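Local coordinates for protein myosin-I heavy chain (PDB 5EJR) that is an actin-based class VII myosin motor of Dictyostelium that takes part in adhesion and early phagocytosis, present here as its second MyTH4-FERM tail module, at residues F425-K430 with F489-H494; Q187-P192 with I274-A279. One frame throughout, in Å; residues are numbered along the deposited sequence.

Interaction 1. Residues F425-K430 with F489-H494; sequences FNIQQK and FTTDEH. With EDO (1,2-ethanediol), chain D.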
loop_
_atom_site.group_PDB
_atom_site.type_symbol
_atom_site.label_atom_id
_atom_site.label_comp_id
_atom_site.label_asym_id
_atom_site.label_seq_id
_atom_site.Cartn_x
_atom_site.Cartn_y
_atom_site.Cartn_z
ATOM N N PHE A 425 9.227 -6.842 -13.019
ATOM C CA PHE A 425 8.413 -7.596 -12.065
ATOM C C PHE A 425 9.016 -8.995 -11.947
ATOM O O PHE A 425 9.316 -9.608 -12.965
ATOM C CB PHE A 425 6.947 -7.724 -12.573
ATOM C CG PHE A 425 6.201 -6.417 -12.714
ATOM C CD1 PHE A 425 5.575 -5.832 -11.618
ATOM C CD2 PHE A 425 6.164 -5.748 -13.934
ATOM C CE1 PHE A 425 4.910 -4.610 -11.742
ATOM C CE2 PHE A 425 5.483 -4.537 -14.062
ATOM C CZ PHE A 425 4.873 -3.966 -12.965
ATOM N N ASN A 426 9.185 -9.515 -10.732
ATOM C CA ASN A 426 9.684 -10.896 -10.559
ATOM C C ASN A 426 8.615 -11.893 -10.959
ATOM O O ASN A 426 7.497 -11.815 -10.462
ATOM C CB ASN A 426 10.127 -11.167 -9.109
ATOM C CG ASN A 426 11.235 -10.270 -8.611
ATOM O OD1 ASN A 426 11.181 -9.739 -7.506
ATOM N ND2 ASN A 426 12.249 -10.060 -9.423
ATOM N N ILE A 427 8.934 -12.789 -11.900
ATOM C CA ILE A 427 7.990 -13.823 -12.348
ATOM C C ILE A 427 8.578 -15.216 -12.176
ATOM O O ILE A 427 9.802 -15.377 -12.213
ATOM C CB ILE A 427 7.426 -13.622 -13.788
ATOM C CG1 ILE A 427 8.547 -13.606 -14.853
ATOM C CG2 ILE A 427 6.513 -12.400 -13.885
ATOM C CD1 ILE A 427 8.474 -14.720 -15.760
ATOM N N GLN A 428 7.691 -16.218 -12.050
ATOM C CA GLN A 428 8.048 -17.635 -11.950
ATOM C C GLN A 428 7.619 -18.323 -13.242
ATOM O O GLN A 428 6.505 -18.110 -13.723
ATOM C CB GLN A 428 7.399 -18.291 -10.719
ATOM C CG GLN A 428 7.874 -17.719 -9.386
ATOM C CD GLN A 428 9.056 -18.456 -8.803
ATOM O OE1 GLN A 428 9.155 -19.692 -8.853
ATOM N NE2 GLN A 428 9.949 -17.715 -8.164
ATOM N N GLN A 429 8.526 -19.112 -13.816
ATOM C CA GLN A 429 8.363 -19.821 -15.081
ATOM C C GLN A 429 8.764 -21.294 -14.957
ATOM O O GLN A 429 9.623 -21.633 -14.143
ATOM C CB GLN A 429 9.299 -19.185 -16.115
ATOM C CG GLN A 429 8.637 -18.222 -17.078
ATOM C CD GLN A 429 9.568 -17.924 -18.229
ATOM O OE1 GLN A 429 10.797 -17.808 -18.065
ATOM N NE2 GLN A 429 9.005 -17.860 -19.433
ATOM N N LYS A 430 8.183 -22.156 -15.805
ATOM C CA LYS A 430 8.568 -23.571 -15.860
ATOM C C LYS A 430 9.704 -23.712 -16.892
ATOM O O LYS A 430 10.426 -24.714 -16.880
ATOM C CB LYS A 430 7.370 -24.486 -16.167
ATOM C CG LYS A 430 6.441 -24.690 -14.970
ATOM C CD LYS A 430 5.302 -25.621 -15.323
ATOM C CE LYS A 430 4.255 -25.718 -14.243
ATOM N NZ LYS A 430 3.101 -26.554 -14.675
ATOM N N PHE A 489 2.384 -15.853 -17.293
ATOM C CA PHE A 489 3.494 -15.654 -16.357
ATOM C C PHE A 489 2.978 -15.679 -14.933
ATOM O O PHE A 489 1.957 -15.057 -14.633
ATOM C CB PHE A 489 4.202 -14.315 -16.642
ATOM C CG PHE A 489 4.316 -13.941 -18.103
ATOM C CD1 PHE A 489 5.391 -14.372 -18.866
ATOM C CD2 PHE A 489 3.342 -13.160 -18.717
ATOM C CE1 PHE A 489 5.500 -14.009 -20.217
ATOM C CE2 PHE A 489 3.446 -12.807 -20.067
ATOM C CZ PHE A 489 4.531 -13.222 -20.803
ATOM N N THR A 490 3.667 -16.407 -14.057
ATOM C CA THR A 490 3.256 -16.553 -12.659
ATOM C C THR A 490 3.735 -15.380 -11.861
ATOM O O THR A 490 4.939 -15.129 -11.801
ATOM C CB THR A 490 3.691 -17.937 -12.114
ATOM O OG1 THR A 490 3.053 -18.947 -12.904
ATOM C CG2 THR A 490 3.381 -18.129 -10.631
ATOM N N THR A 491 2.775 -14.651 -11.246
ATOM C CA THR A 491 2.987 -13.436 -10.456
ATOM C C THR A 491 1.693 -13.034 -9.773
ATOM O O THR A 491 0.627 -13.109 -10.400
ATOM C CB THR A 491 3.481 -12.239 -11.355
ATOM O OG1 THR A 491 3.364 -11.020 -10.627
ATOM C CG2 THR A 491 2.703 -12.086 -12.674
ATOM N N ASP A 492 1.792 -12.485 -8.549
ATOM C CA ASP A 492 0.613 -11.979 -7.839
ATOM C C ASP A 492 0.467 -10.458 -8.017
ATOM O O ASP A 492 -0.387 -9.849 -7.374
ATOM C CB ASP A 492 0.704 -12.318 -6.338
ATOM C CG ASP A 492 1.898 -11.691 -5.613
ATOM O OD1 ASP A 492 2.813 -11.168 -6.301
ATOM O OD2 ASP A 492 1.922 -11.736 -4.360
ATOM N N GLU A 493 1.306 -9.833 -8.867
ATOM C CA GLU A 493 1.244 -8.385 -9.016
ATOM C C GLU A 493 0.316 -7.918 -10.150
ATOM O O GLU A 493 0.604 -6.915 -10.814
ATOM C CB GLU A 493 2.651 -7.793 -9.161
ATOM C CG GLU A 493 3.486 -7.882 -7.893
ATOM C CD GLU A 493 4.893 -7.348 -8.114
ATOM O OE1 GLU A 493 5.820 -8.179 -8.222
ATOM O OE2 GLU A 493 5.067 -6.114 -8.252
ATOM N N HIS A 494 -0.851 -8.567 -10.300
ATOM C CA HIS A 494 -1.805 -8.156 -11.340
ATOM C C HIS A 494 -2.115 -6.669 -11.320
ATOM O O HIS A 494 -2.195 -6.056 -12.368
ATOM C CB HIS A 494 -3.134 -8.955 -11.272
ATOM C CG HIS A 494 -3.777 -8.938 -9.925
ATOM N ND1 HIS A 494 -4.717 -7.984 -9.590
ATOM C CD2 HIS A 494 -3.602 -9.775 -8.876
ATOM C CE1 HIS A 494 -5.100 -8.285 -8.354
ATOM N NE2 HIS A 494 -4.434 -9.348 -7.879
HETATM C C1 EDO D . -5.630 -6.260 -12.490
HETATM O O1 EDO D . -5.933 -5.982 -11.132
HETATM C C2 EDO D . -6.852 -5.952 -13.378
HETATM O O2 EDO D . -7.220 -4.586 -13.254
HETATM O O HOH W 1 8.510 -7.873 -8.639
HETATM O O HOH W 2 5.550 -10.606 -9.173
#
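Two waters bridge Glu493 to the backbone of Asn426 where the two strands have begun to splay apart. One accepts from Asn426 N and donates to Glu493 OE1, 2.7 Å from each. The other donates to Asn426 O and to the same Glu493 OE1, and accepts from Thr491 OG1, so this one carboxylate oxygen accepts a hydrogen bond from each water. A long acid suits this place: with CG beside the backbone N (chi1 -69°) and the chain extended beyond it, Glu493 reaches far enough across for the waters to complete the link. The other oxygen, Glu493 OE2, lies 3.4 Å from Phe425 CD1, close to the ring plane, so that the carboxylate meets the weakly positive C-H rim. Within the FERM domain this is the PH/PTB-like F3 lobe, where strand 423-428 of one sheet meets strand 486-490 of the other just ahead of the closing helix 494-505. A single antiparallel bridge joins them: Gln428 N donates almost straight to Thr490 O at 3.0 Å, and Thr490 N returns a weak, longer bond to Gln428 O. The beta-branched Ile427 lays CG2 against Thr491 CB and, 4.1 Å away, Phe489 CB, facing the apolar interior with Ile447 and Leu438. Thr491 OG1 accepts from Glu493 N at 3.0 Å, an ST turn leading into Glu493, the N-cap residue of the helix, and Phe425 lies against Ile497 and Val500 beyond.

Interaction 2. Residues Q187-P192 with I274-A279; sequences QRKMGP and IYDVLA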
loop_
_atom_site.group_PDB
_atom_site.type_symbol
_atom_site.label_atom_id
_atom_site.label_comp_id
_atom_site.label_asym_id
_atom_site.label_seq_id
_atom_site.Cartn_x
_atom_site.Cartn_y
_atom_site.Cartn_z
ATOM N N GLN A 187 -13.865 0.835 -1.726
ATOM C CA GLN A 187 -14.013 -0.206 -0.710
ATOM C C GLN A 187 -12.669 -0.708 -0.204
ATOM O O GLN A 187 -11.912 -1.297 -0.974
ATOM C CB GLN A 187 -14.924 -1.344 -1.195
ATOM C CG GLN A 187 -16.394 -0.918 -1.304
ATOM C CD GLN A 187 -17.308 -1.950 -1.924
ATOM O OE1 GLN A 187 -16.889 -3.022 -2.378
ATOM N NE2 GLN A 187 -18.594 -1.637 -1.967
ATOM N N ARG A 188 -12.343 -0.404 1.078
ATOM C CA ARG A 188 -11.094 -0.785 1.760
ATOM C C ARG A 188 -10.964 -2.306 1.858
ATOM O O ARG A 188 -11.975 -2.984 2.019
ATOM C CB ARG A 188 -11.017 -0.149 3.166
ATOM C CG ARG A 188 -10.709 1.357 3.178
ATOM C CD ARG A 188 -9.221 1.699 3.042
ATOM N NE ARG A 188 -8.405 1.050 4.064
ATOM C CZ ARG A 188 -8.161 1.559 5.267
ATOM N NH1 ARG A 188 -8.624 2.762 5.596
ATOM N NH2 ARG A 188 -7.439 0.877 6.144
ATOM N N LYS A 189 -9.723 -2.837 1.751
ATOM C CA LYS A 189 -9.448 -4.278 1.751
ATOM C C LYS A 189 -8.822 -4.762 3.046
ATOM O O LYS A 189 -8.721 -5.969 3.264
ATOM C CB LYS A 189 -8.509 -4.649 0.573
ATOM C CG LYS A 189 -8.946 -4.172 -0.809
ATOM C CD LYS A 189 -10.002 -5.070 -1.428
ATOM C CE LYS A 189 -10.465 -4.583 -2.781
ATOM N NZ LYS A 189 -11.441 -3.468 -2.680
ATOM N N MET A 190 -8.302 -3.838 3.850
ATOM C CA MET A 190 -7.631 -4.176 5.098
ATOM C C MET A 190 -8.212 -3.372 6.244
ATOM O O MET A 190 -8.814 -2.308 6.027
ATOM C CB MET A 190 -6.119 -3.863 5.021
ATOM C CG MET A 190 -5.350 -4.654 3.984
ATOM S SD MET A 190 -5.156 -6.400 4.405
ATOM C CE MET A 190 -3.763 -6.322 5.505
ATOM N N GLY A 191 -7.974 -3.883 7.453
ATOM C CA GLY A 191 -8.289 -3.213 8.705
ATOM C C GLY A 191 -7.210 -2.169 8.937
ATOM O O GLY A 191 -6.280 -2.055 8.122
ATOM N N PRO A 192 -7.257 -1.384 10.033
ATOM C CA PRO A 192 -6.249 -0.322 10.191
ATOM C C PRO A 192 -4.906 -0.736 10.762
ATOM O O PRO A 192 -4.833 -1.599 11.632
ATOM C CB PRO A 192 -6.955 0.676 11.103
ATOM C CG PRO A 192 -7.827 -0.197 11.969
ATOM C CD PRO A 192 -8.272 -1.338 11.110
ATOM N N ILE A 274 -3.689 3.656 0.209
ATOM C CA ILE A 274 -2.443 3.791 1.001
ATOM C C ILE A 274 -2.546 3.116 2.378
ATOM O O ILE A 274 -1.609 2.422 2.781
ATOM C CB ILE A 274 -1.908 5.258 1.101
ATOM C CG1 ILE A 274 -0.637 5.332 1.983
ATOM C CG2 ILE A 274 -2.999 6.240 1.562
ATOM C CD1 ILE A 274 0.224 6.545 1.768
ATOM N N TYR A 275 -3.710 3.231 3.037
ATOM C CA TYR A 275 -3.900 2.599 4.348
ATOM C C TYR A 275 -3.930 1.069 4.269
ATOM O O TYR A 275 -3.435 0.420 5.195
ATOM C CB TYR A 275 -5.115 3.179 5.077
ATOM C CG TYR A 275 -4.821 4.485 5.799
ATOM C CD1 TYR A 275 -3.720 4.607 6.644
ATOM C CD2 TYR A 275 -5.673 5.577 5.681
ATOM C CE1 TYR A 275 -3.455 5.798 7.325
ATOM C CE2 TYR A 275 -5.420 6.770 6.359
ATOM C CZ TYR A 275 -4.313 6.872 7.184
ATOM O OH TYR A 275 -4.053 8.041 7.848
ATOM N N ASP A 276 -4.415 0.492 3.132
ATOM C CA ASP A 276 -4.383 -0.970 2.941
ATOM C C ASP A 276 -2.935 -1.450 2.821
ATOM O O ASP A 276 -2.598 -2.509 3.339
ATOM C CB ASP A 276 -5.214 -1.410 1.730
ATOM C CG ASP A 276 -6.721 -1.363 1.928
ATOM O OD1 ASP A 276 -7.169 -1.338 3.100
ATOM O OD2 ASP A 276 -7.458 -1.391 0.908
ATOM N N VAL A 277 -2.068 -0.633 2.173
ATOM C CA VAL A 277 -0.645 -0.921 2.017
ATOM C C VAL A 277 0.029 -0.880 3.394
ATOM O O VAL A 277 0.826 -1.764 3.700
ATOM C CB VAL A 277 0.077 0.033 1.012
ATOM C CG1 VAL A 277 1.555 -0.318 0.883
ATOM C CG2 VAL A 277 -0.596 0.058 -0.354
ATOM N N LEU A 278 -0.276 0.139 4.215
ATOM C CA LEU A 278 0.341 0.249 5.537
ATOM C C LEU A 278 0.017 -0.936 6.442
ATOM O O LEU A 278 0.894 -1.381 7.189
ATOM C CB LEU A 278 0.035 1.589 6.232
ATOM C CG LEU A 278 0.674 2.817 5.582
ATOM C CD1 LEU A 278 -0.007 4.102 6.076
ATOM C CD2 LEU A 278 2.186 2.866 5.845
ATOM N N ALA A 279 -1.212 -1.468 6.329
ATOM C CA ALA A 279 -1.664 -2.637 7.088
ATOM C C ALA A 279 -0.883 -3.874 6.610
ATOM O O ALA A 279 -0.292 -4.579 7.435
ATOM C CB ALA A 279 -3.156 -2.834 6.901
#
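The irregular backbone of 187-192 runs past the first turns of helix 274-283, coming nearest where Met190 CA lies 5.0 Å from Asp276 CA. This joins the MyTH4 domain to the ubiquitin-like F1 lobe of the FERM domain, and Asp276 is at its centre, a buried acid whose two oxygens suit a loop offering several N-H groups. Asp276 OD2 receives Lys189 N at 2.8 Å on its syn side, though tilted 31° out of the carboxylate plane, while OD1 takes two donors from opposite faces of that plane: Met190 N at 2.8 Å and Arg188 NE at 2.9 Å. The last is a salt bridge, nearly straight and lying in the guanidinium plane. Bends at chi2 and chi3 (-82° and -56°) curl Arg188 back toward the helix, and its NH2 makes a second salt bridge with Glu196 of helix 194-205; two acids thus probably balance its buried charge. Tyr275 CB lies under one face of the guanidinium, toward its rim, 3.4 Å from Arg188 NH2. Farther along, the small Ala279 lets the loop come close, and its CB packs 3.7 Å from Met190 CB. Gly191 O, a buried carbonyl oxygen with no donor in the model, sits 3.4 Å from Ala279 CB.

The chain completes interaction 2 before it begins interaction 1, so the two are in series. Their centres lie 24 Å apart and their nearest atoms about 9 Å, without touching. They share no helix or strand: 187-192 with 274-279 joins the MyTH4 helices to the first FERM lobe near the middle of the molecule, whereas 425-430 with 489-494 lies inside the last lobe, where its two sheets and C-terminal helix come together. One is therefore an interface between domains, and the other belongs to the internal folding of one lobe. Together they show how the tail unit is built, from distinct lobes and from contacts that set MyTH4 against FERM.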